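Local coordinates for Cif (Cell cycle inhibiting factor) (Escherichia coli, PDB 3EFY), which deamidates a glutamine side chain of host NEDD8, which shuts down cullin-RING ubiquitin ligases and inhibits the host cell cycle, at residues L64-I69 / Q86-E91; V93-R98 / F137-N142; A82-S87 / E100-H105; L57-G62 / N118-M123; Y29-E34 / S160-E165. One frame throughout, in Å; residues are numbered along the deposited sequence.

Interaction 1 of 5, residues L64-I69 / Q86-E91; sequences LGHAYI and QSDLGE
H66 and Q86 are joined by one short, direct hydrogen bond. H66 NE2 donates to Q86 OE1 at 2.7 Å, with an N-H...O angle of 164°. The oxygen lies near the plane of the imidazole, and the donor lies in the plane of the amide carbonyl. The two side chains cross at about a right angle. Q86 CG sits between its own backbone N and carbonyl carbon (chi1 58°). From there the extended chain carries OE1 to the ring edge. The other end of the amide, NE2, is hydrogen-bonded to F137 O, which fixes the amide's rotation.

This is probably the catalytic site of a papain-like fold, in keeping with membership of peptidase clan CA. H66 and Q86, with C10 packing against H66, correspond to the assigned active-site residues.

Two more oxygens lie close to the ring. S87 O is 3.1 Å from H66 CE1 at the ring edge. D88 OD2 lies over one face, offset toward the rim, 3.5 Å from H66 CE1; it is hydrogen-bonded to T94 OG1.

One water is 2.8 Å from H66 ND1 and donates to G65 O and, weakly, to D88 OD1. A second water links A67 O to S87 N.

Apolar contact is slight. Y68 CB meets Q86 CB at 3.8 Å, while the Y68 hydroxyl is hydrogen-bonded to D61 OD2.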
# COMPACT_ATOMS: atom_id res chain seq x y z
N LEU A 64 -0.69 20.29 18.33
CA LEU A 64 0.56 20.41 17.62
C LEU A 64 0.33 20.66 16.14
O LEU A 64 1.22 21.18 15.47
CB LEU A 64 1.42 19.15 17.82
CG LEU A 64 2.91 19.22 17.50
CD1 LEU A 64 3.63 20.23 18.37
CD2 LEU A 64 3.59 17.86 17.58
N GLY A 65 -0.86 20.30 15.63
CA GLY A 65 -1.20 20.37 14.24
C GLY A 65 -0.40 19.38 13.40
O GLY A 65 0.22 19.72 12.39
N HIS A 66 -0.44 18.11 13.78
CA HIS A 66 0.49 17.17 13.24
C HIS A 66 -0.09 15.74 13.41
O HIS A 66 -0.91 15.54 14.28
CB HIS A 66 1.77 17.32 14.05
CG HIS A 66 2.90 16.52 13.51
ND1 HIS A 66 3.07 16.34 12.15
CD2 HIS A 66 3.94 15.88 14.12
CE1 HIS A 66 4.12 15.56 11.97
NE2 HIS A 66 4.69 15.31 13.13
N ALA A 67 0.21 14.86 12.49
CA ALA A 67 -0.15 13.43 12.62
C ALA A 67 1.10 12.57 12.54
O ALA A 67 2.06 12.89 11.85
CB ALA A 67 -1.14 13.02 11.51
N TYR A 68 1.08 11.41 13.22
CA TYR A 68 2.28 10.59 13.32
C TYR A 68 1.91 9.21 13.89
O TYR A 68 0.79 9.04 14.35
CB TYR A 68 3.36 11.28 14.18
CG TYR A 68 2.90 11.87 15.45
CD1 TYR A 68 2.90 11.13 16.64
CD2 TYR A 68 2.37 13.18 15.54
CE1 TYR A 68 2.48 11.71 17.84
CE2 TYR A 68 1.92 13.69 16.69
CZ TYR A 68 1.95 12.97 17.87
OH TYR A 68 1.51 13.57 19.04
N ILE A 69 2.86 8.29 13.85
CA ILE A 69 2.62 6.86 14.24
C ILE A 69 3.50 6.54 15.45
O ILE A 69 4.68 6.88 15.45
CB ILE A 69 2.98 5.94 13.13
CG1 ILE A 69 2.20 6.21 11.82
CG2 ILE A 69 2.74 4.48 13.58
CD1 ILE A 69 0.69 6.20 12.00
N GLN A 86 7.15 9.60 11.40
CA GLN A 86 6.48 10.84 10.98
C GLN A 86 7.13 11.42 9.74
O GLN A 86 8.30 11.13 9.43
CB GLN A 86 6.53 11.88 12.10
CG GLN A 86 7.99 12.24 12.55
CD GLN A 86 8.13 13.48 13.38
OE1 GLN A 86 7.22 14.33 13.47
NE2 GLN A 86 9.30 13.62 14.00
N SER A 87 6.38 12.28 9.07
CA SER A 87 6.93 13.30 8.16
C SER A 87 6.27 14.62 8.51
O SER A 87 5.28 14.63 9.22
CB SER A 87 6.72 12.97 6.68
OG SER A 87 5.37 13.13 6.29
N ASP A 88 6.75 15.75 7.96
CA ASP A 88 6.15 17.03 8.32
C ASP A 88 6.44 18.02 7.17
O ASP A 88 7.56 18.08 6.68
CB ASP A 88 6.79 17.49 9.61
CG ASP A 88 6.01 18.53 10.36
OD1 ASP A 88 5.43 19.50 9.77
OD2 ASP A 88 6.07 18.45 11.60
N LEU A 89 5.41 18.75 6.74
CA LEU A 89 5.63 19.78 5.69
C LEU A 89 6.14 21.10 6.25
O LEU A 89 6.60 21.96 5.45
CB LEU A 89 4.36 20.02 4.89
CG LEU A 89 3.92 18.85 4.00
CD1 LEU A 89 2.57 19.20 3.32
CD2 LEU A 89 5.00 18.39 3.01
N GLY A 90 6.09 21.29 7.55
CA GLY A 90 6.74 22.45 8.19
C GLY A 90 5.92 23.74 8.17
O GLY A 90 6.48 24.84 8.33
N GLU A 91 4.62 23.61 8.06
CA GLU A 91 3.74 24.79 8.04
C GLU A 91 3.38 25.25 9.43
O GLU A 91 2.93 26.40 9.60
CB GLU A 91 2.48 24.46 7.23
CG GLU A 91 2.79 24.06 5.84
CD GLU A 91 1.64 23.35 5.13
OE1 GLU A 91 1.05 22.34 5.67
OE2 GLU A 91 1.35 23.78 3.99
O HOH W 1 2.80 18.66 10.65
O HOH W 2 3.47 11.61 9.78

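Interaction 2 of 5, residues V93-R98 / F137-N142; sequences VTRKLR and FDIDGN
R95 reaches across to D138 and grips its carboxylate side-on. R95 NE donates to D138 OD1 at 2.8 Å and R95 NH2 to D138 OD2 at 2.9 Å, both nearly straight. The guanidinium and carboxylate planes are only 12° apart, and each oxygen uses its syn lone pair. The R95 chain starts with CG between the backbone N and carbonyl carbon (chi1 68°) and bends at chi3, which brings the NE edge round to D138.

R95 NH2 also donates to D140 OD2 at 2.9 Å, completing a salt-bridge network. Here the nitrogen comes in above the carboxylate plane, 44° out of it. I139 CG2 lies over one face of the guanidinium, 3.8 Å from R95 NH2.

D138 OD2 has two further donors, the backbone N of D140 and of N142. The first makes an Asx turn, within a type I turn from D138 to G141. The carboxylate thus holds the turn and the arginine at once. One water joins R95 N to D138 OD1.

L97 CD1 touches I139 CD1 at 3.9 Å, and T94 CG2 meets F137 CB at 4.0 Å. The T94 hydroxyl is hydrogen-bonded to D88.

The contact ties the loop before helix 99-103 to the loop leaving helix 130-137. L97 packs on W102, and the F137 ring meets Y68 of strand 66-72 and Y119 of helix 113-124 edge-to-face.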
# COMPACT_ATOMS: atom_id res chain seq x y z
N VAL A 93 3.99 24.06 14.01
CA VAL A 93 4.92 24.19 15.15
C VAL A 93 6.30 23.65 14.82
O VAL A 93 7.34 24.26 15.10
CB VAL A 93 4.39 23.50 16.45
CG1 VAL A 93 5.41 23.58 17.58
CG2 VAL A 93 3.04 24.13 16.89
N THR A 94 6.32 22.44 14.25
CA THR A 94 7.54 21.75 13.94
C THR A 94 7.98 22.07 12.51
O THR A 94 7.17 22.42 11.64
CB THR A 94 7.27 20.22 14.13
OG1 THR A 94 5.94 19.96 13.65
CG2 THR A 94 7.36 19.85 15.55
N ARG A 95 9.27 21.95 12.25
CA ARG A 95 9.81 22.26 10.95
C ARG A 95 9.67 21.14 9.92
O ARG A 95 9.33 19.98 10.28
CB ARG A 95 11.27 22.67 11.09
CG ARG A 95 12.19 21.56 11.51
CD ARG A 95 13.64 21.99 11.40
NE ARG A 95 14.46 21.35 12.39
CZ ARG A 95 15.77 21.19 12.31
NH1 ARG A 95 16.46 21.68 11.26
NH2 ARG A 95 16.41 20.58 13.31
N LYS A 96 9.89 21.47 8.64
CA LYS A 96 9.83 20.47 7.56
C LYS A 96 10.76 19.30 7.82
O LYS A 96 11.91 19.50 8.21
CB LYS A 96 10.23 21.06 6.18
CG LYS A 96 10.02 20.08 5.03
CD LYS A 96 10.21 20.67 3.61
CE LYS A 96 10.29 19.56 2.54
NZ LYS A 96 8.96 18.88 2.34
N LEU A 97 10.23 18.10 7.61
CA LEU A 97 10.93 16.84 7.84
C LEU A 97 10.51 15.76 6.84
O LEU A 97 9.34 15.35 6.82
CB LEU A 97 10.62 16.37 9.26
CG LEU A 97 11.14 15.02 9.72
CD1 LEU A 97 12.70 15.02 9.82
CD2 LEU A 97 10.55 14.75 11.12
N ARG A 98 11.43 15.30 6.01
CA ARG A 98 11.15 14.22 5.08
C ARG A 98 11.14 12.90 5.82
O ARG A 98 11.98 12.67 6.72
CB ARG A 98 12.16 14.17 3.94
CG ARG A 98 12.13 15.47 3.10
CD ARG A 98 13.25 15.48 2.06
NE ARG A 98 13.14 14.29 1.24
CZ ARG A 98 13.97 13.25 1.27
NH1 ARG A 98 15.05 13.23 2.06
NH2 ARG A 98 13.72 12.20 0.48
N PHE A 137 10.02 15.31 18.61
CA PHE A 137 9.61 15.49 17.22
C PHE A 137 10.66 16.11 16.29
O PHE A 137 10.57 15.95 15.08
CB PHE A 137 8.33 16.34 17.14
CG PHE A 137 7.12 15.70 17.79
CD1 PHE A 137 6.44 14.69 17.13
CD2 PHE A 137 6.68 16.12 19.03
CE1 PHE A 137 5.34 14.06 17.76
CE2 PHE A 137 5.60 15.52 19.63
CZ PHE A 137 4.94 14.48 18.99
N ASP A 138 11.63 16.85 16.86
CA ASP A 138 12.66 17.50 16.03
C ASP A 138 13.85 16.57 15.74
O ASP A 138 14.37 15.92 16.63
CB ASP A 138 13.09 18.82 16.66
CG ASP A 138 13.94 19.65 15.68
OD1 ASP A 138 13.38 20.23 14.73
OD2 ASP A 138 15.18 19.57 15.77
N ILE A 139 14.30 16.53 14.50
CA ILE A 139 15.34 15.61 14.08
C ILE A 139 16.66 15.82 14.86
O ILE A 139 17.42 14.87 15.08
CB ILE A 139 15.56 15.66 12.55
CG1 ILE A 139 16.30 14.40 12.08
CG2 ILE A 139 16.19 17.00 12.13
CD1 ILE A 139 16.41 14.17 10.59
N ASP A 140 16.89 17.06 15.24
CA ASP A 140 18.07 17.46 16.02
C ASP A 140 17.78 17.72 17.49
O ASP A 140 18.68 18.11 18.27
CB ASP A 140 18.69 18.73 15.40
CG ASP A 140 19.22 18.54 14.01
OD1 ASP A 140 19.75 17.45 13.69
OD2 ASP A 140 19.12 19.52 13.21
N GLY A 141 16.53 17.58 17.92
CA GLY A 141 16.11 17.99 19.24
C GLY A 141 16.26 19.47 19.54
O GLY A 141 16.49 19.85 20.69
N ASN A 142 16.12 20.30 18.51
CA ASN A 142 16.48 21.72 18.60
C ASN A 142 15.27 22.60 18.85
O ASN A 142 14.46 22.84 17.95
CB ASN A 142 17.24 22.12 17.34
CG ASN A 142 17.80 23.55 17.44
OD1 ASN A 142 17.48 24.28 18.37
ND2 ASN A 142 18.62 23.93 16.47
O HOH W 3 10.66 20.34 14.31
O HOH W 4 19.18 20.09 10.78

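Interaction 3 of 5, residues A82-S87 / E100-H105; sequences AFLYQS and EDWMTH
W102 carries most of this contact, laying one face of its indole against Q86. Q86 CG sits 3.7 Å from the centroid of the five-membered ring of W102, almost on the ring normal, a CH-pi contact. Farther along the same side chain, Q86 NE2 lies over the six-membered ring, 3.4 Å from W102 CZ3. The amide stands nearly upright on the indole, the planes 88° apart. H66 holds OE1 of this amide, and F137 O holds its NE2.

The edge of the indole is pinned as well. W102 NE1 donates to L84 O at 2.8 Å, with the acceptor in the ring plane and an N-H...O angle of 169°. L84 CD2 adds an apolar touch at 3.9 Å from W102 CZ2.

M103 bends at chi2 and chi3 toward Y85. M103 CE is 3.6 Å from Y85 CD1, and the sulfur makes an oblique Met-aromatic contact.

Farther out, L97 packs on both W102 and Q86. The Y85 hydroxyl is hydrogen-bonded to D71. L188 and G184 of the second subunit pack on Y85 and M103.

W102 is thus a second-shell residue. Helix 99-103 places it beside L84 and Q86, where it backs a glutamine assigned to the active site.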
# COMPACT_ATOMS: atom_id res chain seq x y z
N ALA A 82 8.91 2.21 22.60
CA ALA A 82 8.09 2.49 21.42
C ALA A 82 8.98 3.15 20.37
O ALA A 82 10.08 3.59 20.69
CB ALA A 82 6.94 3.40 21.82
N PHE A 83 8.46 3.28 19.14
CA PHE A 83 9.15 3.99 18.08
C PHE A 83 8.17 5.01 17.54
O PHE A 83 6.97 4.76 17.48
CB PHE A 83 9.59 3.04 17.01
CG PHE A 83 10.62 2.02 17.50
CD1 PHE A 83 11.97 2.27 17.35
CD2 PHE A 83 10.22 0.85 18.10
CE1 PHE A 83 12.92 1.35 17.79
CE2 PHE A 83 11.18 -0.08 18.56
CZ PHE A 83 12.51 0.19 18.40
N LEU A 84 8.68 6.15 17.11
CA LEU A 84 7.84 7.21 16.50
C LEU A 84 8.24 7.40 15.05
O LEU A 84 9.41 7.58 14.73
CB LEU A 84 8.05 8.51 17.25
CG LEU A 84 6.98 9.60 17.01
CD1 LEU A 84 6.71 10.40 18.32
CD2 LEU A 84 7.52 10.39 15.94
N TYR A 85 7.25 7.38 14.14
CA TYR A 85 7.44 7.55 12.72
C TYR A 85 6.59 8.77 12.27
O TYR A 85 5.45 8.92 12.65
CB TYR A 85 7.01 6.34 11.87
CG TYR A 85 7.48 5.00 12.44
CD1 TYR A 85 8.77 4.82 12.86
CD2 TYR A 85 6.57 3.94 12.57
CE1 TYR A 85 9.20 3.57 13.38
CE2 TYR A 85 6.99 2.72 13.08
CZ TYR A 85 8.29 2.57 13.51
OH TYR A 85 8.71 1.35 14.08
N GLN A 86 7.15 9.60 11.40
CA GLN A 86 6.48 10.84 10.98
C GLN A 86 7.13 11.42 9.74
O GLN A 86 8.30 11.13 9.43
CB GLN A 86 6.53 11.88 12.10
CG GLN A 86 7.99 12.24 12.55
CD GLN A 86 8.13 13.48 13.38
OE1 GLN A 86 7.22 14.33 13.47
NE2 GLN A 86 9.30 13.62 14.00
N SER A 87 6.38 12.28 9.07
CA SER A 87 6.93 13.30 8.16
C SER A 87 6.27 14.62 8.51
O SER A 87 5.28 14.63 9.22
CB SER A 87 6.72 12.97 6.68
OG SER A 87 5.37 13.13 6.29
N GLU A 100 12.13 10.08 4.80
CA GLU A 100 13.45 9.44 4.59
C GLU A 100 14.50 9.88 5.63
O GLU A 100 15.21 9.05 6.21
CB GLU A 100 13.95 9.73 3.17
CG GLU A 100 15.29 9.15 2.87
CD GLU A 100 15.70 9.33 1.42
OE1 GLU A 100 15.13 10.19 0.70
OE2 GLU A 100 16.60 8.59 1.02
N ASP A 101 14.53 11.17 5.89
CA ASP A 101 15.50 11.75 6.82
C ASP A 101 15.23 11.35 8.26
O ASP A 101 16.13 10.89 8.96
CB ASP A 101 15.54 13.25 6.65
CG ASP A 101 16.03 13.67 5.27
OD1 ASP A 101 16.84 12.92 4.65
OD2 ASP A 101 15.56 14.73 4.79
N TRP A 102 13.96 11.45 8.68
CA TRP A 102 13.58 11.02 10.01
C TRP A 102 13.95 9.53 10.23
O TRP A 102 14.51 9.15 11.28
CB TRP A 102 12.07 11.25 10.23
CG TRP A 102 11.60 10.83 11.58
CD1 TRP A 102 10.89 9.68 11.86
CD2 TRP A 102 11.84 11.47 12.84
NE1 TRP A 102 10.65 9.61 13.20
CE2 TRP A 102 11.24 10.68 13.84
CE3 TRP A 102 12.53 12.62 13.25
CZ2 TRP A 102 11.30 11.03 15.19
CZ3 TRP A 102 12.55 12.98 14.56
CH2 TRP A 102 11.93 12.20 15.54
N MET A 103 13.60 8.69 9.26
CA MET A 103 13.67 7.24 9.46
C MET A 103 15.11 6.71 9.45
O MET A 103 15.40 5.67 10.09
CB MET A 103 12.82 6.49 8.45
CG MET A 103 11.33 6.83 8.56
SD MET A 103 10.61 6.23 10.12
CE MET A 103 10.47 4.53 9.75
N THR A 104 15.97 7.46 8.77
CA THR A 104 17.39 7.06 8.62
C THR A 104 18.28 7.69 9.70
O THR A 104 19.52 7.50 9.68
CB THR A 104 17.91 7.30 7.16
OG1 THR A 104 17.83 8.67 6.78
CG2 THR A 104 17.13 6.44 6.15
N HIS A 105 17.69 8.47 10.60
CA HIS A 105 18.40 9.12 11.66
C HIS A 105 17.62 8.82 12.95
O HIS A 105 17.67 7.72 13.45
CB HIS A 105 18.69 10.61 11.29
CG HIS A 105 19.51 10.75 10.04
ND1 HIS A 105 18.95 10.85 8.79
CD2 HIS A 105 20.86 10.67 9.83
CE1 HIS A 105 19.90 10.88 7.87
NE2 HIS A 105 21.07 10.77 8.48

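Interaction 4 of 5, residues L57-G62 / N118-M123; sequences LRVNDG and NYFSCM
L57 points at helix 113-124 from the central sheet, and its CD2 lies 4.3 Å from F120 CE2. This is helix-on-sheet packing. Strand 57-61 and helix 118-123 run roughly parallel, 24° apart, with their axes 11.8 Å from each other at closest.

Two residues on, V59 meets the same ring. Its CG2 is 4.0 Å from F120 CZ, and CG1 also touches the ring's end. F120 reaches back to the strand because its CG is anti to the carbonyl carbon (chi1 -62°). Its ring also meets F161 and F159 of strand 159-166 edge-to-face.

D61 ends the strand and makes the polar part of the contact. Its OD1 takes a hydrogen bond from L64 N and lies 4.3 Å from M123 CG. Its OD2 is shared by two tyrosines, Y68 from the neighbouring strand and Y119 from the helix. Y119 OH donates to the syn lone pair of D61 OD2 at 2.7 Å, and that oxygen lies in the plane of the Y119 ring.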
# COMPACT_ATOMS: atom_id res chain seq x y z
N LEU A 57 -0.27 2.80 16.81
CA LEU A 57 -1.11 3.89 17.22
C LEU A 57 -0.97 5.04 16.25
O LEU A 57 0.14 5.62 16.09
CB LEU A 57 -0.73 4.34 18.62
CG LEU A 57 -1.45 5.50 19.25
CD1 LEU A 57 -2.90 5.11 19.64
CD2 LEU A 57 -0.69 5.95 20.52
N ARG A 58 -2.10 5.39 15.59
CA ARG A 58 -2.11 6.59 14.74
C ARG A 58 -2.59 7.77 15.55
O ARG A 58 -3.64 7.71 16.19
CB ARG A 58 -3.03 6.41 13.52
CG ARG A 58 -2.86 7.57 12.53
CD ARG A 58 -4.01 7.58 11.57
NE ARG A 58 -3.85 8.56 10.49
CZ ARG A 58 -3.95 9.88 10.62
NH1 ARG A 58 -4.18 10.44 11.80
NH2 ARG A 58 -3.79 10.67 9.56
N VAL A 59 -1.79 8.84 15.61
CA VAL A 59 -2.09 10.02 16.36
C VAL A 59 -2.44 11.21 15.47
O VAL A 59 -1.65 11.60 14.62
CB VAL A 59 -0.87 10.48 17.22
CG1 VAL A 59 -1.28 11.64 18.13
CG2 VAL A 59 -0.30 9.26 18.03
N ASN A 60 -3.60 11.77 15.72
CA ASN A 60 -4.05 13.03 15.08
C ASN A 60 -3.97 14.07 16.19
O ASN A 60 -4.79 14.09 17.11
CB ASN A 60 -5.48 12.84 14.53
CG ASN A 60 -5.72 13.47 13.20
OD1 ASN A 60 -6.81 14.09 13.05
ND2 ASN A 60 -4.84 13.30 12.20
N ASP A 61 -2.87 14.84 16.18
CA ASP A 61 -2.55 15.78 17.23
C ASP A 61 -2.97 17.18 16.79
O ASP A 61 -2.25 17.86 16.10
CB ASP A 61 -1.04 15.66 17.49
CG ASP A 61 -0.53 16.46 18.66
OD1 ASP A 61 -1.15 17.45 19.08
OD2 ASP A 61 0.59 16.07 19.15
N GLY A 62 -4.15 17.58 17.29
CA GLY A 62 -4.79 18.83 16.87
C GLY A 62 -4.01 20.03 17.38
O GLY A 62 -3.87 21.05 16.66
N ASN A 118 3.21 11.06 28.41
CA ASN A 118 3.31 12.25 29.24
C ASN A 118 3.10 13.48 28.37
O ASN A 118 2.38 14.40 28.76
CB ASN A 118 4.66 12.33 29.91
CG ASN A 118 4.82 13.62 30.75
OD1 ASN A 118 5.54 14.55 30.37
ND2 ASN A 118 4.11 13.69 31.88
N TYR A 119 3.69 13.47 27.18
CA TYR A 119 3.46 14.58 26.22
C TYR A 119 1.97 14.76 25.90
O TYR A 119 1.43 15.88 25.94
CB TYR A 119 4.34 14.41 24.91
CG TYR A 119 3.80 15.21 23.78
CD1 TYR A 119 3.98 16.59 23.74
CD2 TYR A 119 2.96 14.63 22.82
CE1 TYR A 119 3.40 17.35 22.77
CE2 TYR A 119 2.39 15.38 21.82
CZ TYR A 119 2.61 16.74 21.80
OH TYR A 119 2.02 17.53 20.86
N PHE A 120 1.25 13.67 25.59
CA PHE A 120 -0.18 13.77 25.29
C PHE A 120 -0.91 14.43 26.46
O PHE A 120 -1.76 15.33 26.30
CB PHE A 120 -0.84 12.39 25.07
CG PHE A 120 -0.31 11.60 23.90
CD1 PHE A 120 0.19 12.17 22.77
CD2 PHE A 120 -0.37 10.21 23.94
CE1 PHE A 120 0.66 11.41 21.76
CE2 PHE A 120 0.06 9.46 22.94
CZ PHE A 120 0.58 10.02 21.83
N SER A 121 -0.56 13.98 27.66
CA SER A 121 -1.21 14.49 28.86
C SER A 121 -0.95 15.99 29.05
O SER A 121 -1.88 16.76 29.27
CB SER A 121 -0.75 13.71 30.09
OG SER A 121 -1.50 14.17 31.20
N CYS A 122 0.30 16.40 28.92
CA CYS A 122 0.65 17.83 29.03
C CYS A 122 -0.04 18.69 27.96
O CYS A 122 -0.65 19.69 28.28
CB CYS A 122 2.16 18.02 28.93
SG CYS A 122 3.07 17.36 30.32
N MET A 123 0.04 18.28 26.69
CA MET A 123 -0.57 19.06 25.62
C MET A 123 -2.09 19.14 25.76
O MET A 123 -2.70 20.17 25.48
CB MET A 123 -0.16 18.48 24.26
CG MET A 123 -0.66 19.17 23.04
SD MET A 123 0.11 20.82 22.88
CE MET A 123 1.67 20.47 23.60

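Interaction 5 of 5, residues Y29-E34 / S160-E165; sequences YCFENE and SFQLFE
Q162 is held at both ends of its amide by the loop 29-34. Y29 OH donates to Q162 OE1 at 2.6 Å, tilted 31° from the carbonyl plane. Q162 NE2 donates to F31 O at 3.2 Å, on a lone pair in the carbonyl plane. The Q162 chain is extended beyond CG, which carries the amide from strand 159-166 to the loop.

Aromatic contacts lie beside it. The edge of Y29 points toward the face of F164 in an offset edge-to-face pair, centroids 5.8 Å apart and planes at 71°. F31 CD1 comes within 3.4 Å of Q162 NE2.

E34 CB touches Q162 OE1, and E34 OE1 is 3.5 Å from F164 CZ at the ring edge. E34 OE2 takes a hydrogen bond from C30 N.

The contact joins the loop to an outer strand of the sheet. Y29 O accepts from S28 OG of the second subunit. With a donor at one end and an acceptor at the other, the loop fixes which way round the Q162 amide lies.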
# COMPACT_ATOMS: atom_id res chain seq x y z
N TYR A 29 -6.88 -1.17 5.50
CA TYR A 29 -7.02 0.00 6.34
C TYR A 29 -7.55 1.19 5.52
O TYR A 29 -7.09 1.42 4.42
CB TYR A 29 -5.64 0.38 6.93
CG TYR A 29 -5.59 1.67 7.70
CD1 TYR A 29 -5.98 1.72 9.04
CD2 TYR A 29 -5.24 2.85 7.08
CE1 TYR A 29 -5.94 2.92 9.75
CE2 TYR A 29 -5.25 4.04 7.78
CZ TYR A 29 -5.60 4.06 9.10
OH TYR A 29 -5.59 5.24 9.81
N CYS A 30 -8.52 1.91 6.08
CA CYS A 30 -9.04 3.09 5.46
C CYS A 30 -9.31 4.14 6.56
O CYS A 30 -10.30 4.07 7.28
CB CYS A 30 -10.30 2.74 4.68
SG CYS A 30 -11.00 4.16 3.82
N PHE A 31 -8.41 5.11 6.66
CA PHE A 31 -8.43 6.11 7.72
C PHE A 31 -9.81 6.66 8.05
O PHE A 31 -10.20 6.71 9.21
CB PHE A 31 -7.48 7.26 7.36
CG PHE A 31 -7.59 8.43 8.26
CD1 PHE A 31 -7.15 8.37 9.59
CD2 PHE A 31 -8.18 9.59 7.81
CE1 PHE A 31 -7.27 9.43 10.42
CE2 PHE A 31 -8.29 10.68 8.65
CZ PHE A 31 -7.85 10.61 9.96
N GLU A 32 -10.54 7.09 7.03
CA GLU A 32 -11.82 7.73 7.26
C GLU A 32 -12.86 6.86 7.91
O GLU A 32 -13.78 7.39 8.57
CB GLU A 32 -12.36 8.31 5.96
CG GLU A 32 -11.54 9.48 5.46
CD GLU A 32 -11.62 10.74 6.33
OE1 GLU A 32 -12.52 10.87 7.20
OE2 GLU A 32 -10.77 11.65 6.10
N ASN A 33 -12.75 5.55 7.76
CA ASN A 33 -13.75 4.62 8.27
C ASN A 33 -13.39 3.89 9.56
O ASN A 33 -14.21 3.13 10.10
CB ASN A 33 -14.09 3.62 7.19
CG ASN A 33 -14.64 4.26 5.97
OD1 ASN A 33 -15.32 5.27 6.03
ND2 ASN A 33 -14.37 3.64 4.82
N GLU A 34 -12.18 4.08 10.08
CA GLU A 34 -11.78 3.34 11.25
C GLU A 34 -12.34 3.92 12.53
O GLU A 34 -12.68 5.14 12.64
CB GLU A 34 -10.23 3.24 11.35
CG GLU A 34 -9.57 2.66 10.08
CD GLU A 34 -9.96 1.23 9.70
OE1 GLU A 34 -10.61 0.48 10.50
OE2 GLU A 34 -9.70 0.82 8.53
N SER A 160 -7.12 12.73 18.58
CA SER A 160 -7.91 11.57 18.12
C SER A 160 -6.90 10.47 17.79
O SER A 160 -5.91 10.74 17.11
CB SER A 160 -8.64 11.93 16.84
OG SER A 160 -9.41 10.86 16.32
N PHE A 161 -7.17 9.25 18.24
CA PHE A 161 -6.26 8.14 18.05
C PHE A 161 -6.96 7.00 17.33
O PHE A 161 -8.18 6.83 17.40
CB PHE A 161 -5.79 7.60 19.38
CG PHE A 161 -5.06 8.61 20.22
CD1 PHE A 161 -3.70 8.82 20.00
CD2 PHE A 161 -5.71 9.32 21.22
CE1 PHE A 161 -3.00 9.76 20.78
CE2 PHE A 161 -5.03 10.21 22.01
CZ PHE A 161 -3.67 10.44 21.78
N GLN A 162 -6.16 6.18 16.64
CA GLN A 162 -6.60 4.86 16.16
C GLN A 162 -5.57 3.84 16.63
O GLN A 162 -4.35 4.09 16.50
CB GLN A 162 -6.72 4.80 14.65
CG GLN A 162 -7.73 5.83 14.11
CD GLN A 162 -7.84 5.83 12.61
OE1 GLN A 162 -7.14 5.07 11.91
NE2 GLN A 162 -8.75 6.66 12.08
N LEU A 163 -6.04 2.73 17.21
CA LEU A 163 -5.14 1.75 17.81
C LEU A 163 -5.45 0.36 17.24
O LEU A 163 -6.62 -0.10 17.32
CB LEU A 163 -5.33 1.73 19.30
CG LEU A 163 -4.52 0.77 20.14
CD1 LEU A 163 -3.00 1.01 19.97
CD2 LEU A 163 -4.95 0.92 21.62
N PHE A 164 -4.46 -0.30 16.71
CA PHE A 164 -4.61 -1.62 16.12
C PHE A 164 -3.51 -2.58 16.57
O PHE A 164 -2.33 -2.20 16.64
CB PHE A 164 -4.53 -1.57 14.59
CG PHE A 164 -5.67 -0.88 13.90
CD1 PHE A 164 -5.71 0.50 13.79
CD2 PHE A 164 -6.66 -1.61 13.27
CE1 PHE A 164 -6.72 1.14 13.08
CE2 PHE A 164 -7.68 -0.96 12.54
CZ PHE A 164 -7.69 0.43 12.47
N GLU A 165 -3.84 -3.86 16.79
CA GLU A 165 -2.82 -4.88 16.88
C GLU A 165 -2.20 -5.16 15.52
O GLU A 165 -2.91 -5.12 14.51
CB GLU A 165 -3.44 -6.16 17.47
CG GLU A 165 -2.41 -7.25 17.71
CD GLU A 165 -2.97 -8.57 18.26
OE1 GLU A 165 -4.18 -8.60 18.66
OE2 GLU A 165 -2.15 -9.55 18.26

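In the fold
Four of the contacts reach one antiparallel sheet. Interaction 4 uses strand 54-61, interaction 1 strand 66-72, interaction 3 strand 81-85 and interaction 5 the outer strand 159-166. Interactions 1 and 3 share Q86 and S87, with centres about 11 Å apart. Interaction 2 lies off the sheet, about 9 Å from interaction 1 between centres, and touches interactions 1 and 3. These three meet around Q86 and H66, assigned to the active site, consistent with this C-terminal part of Cif being its catalytic part. Interaction 4 adjoins interaction 1 through D61 and Y68. Interaction 5 is about 25 Å from interaction 2, centre to centre. Along the sequence, its segments bracket all the others.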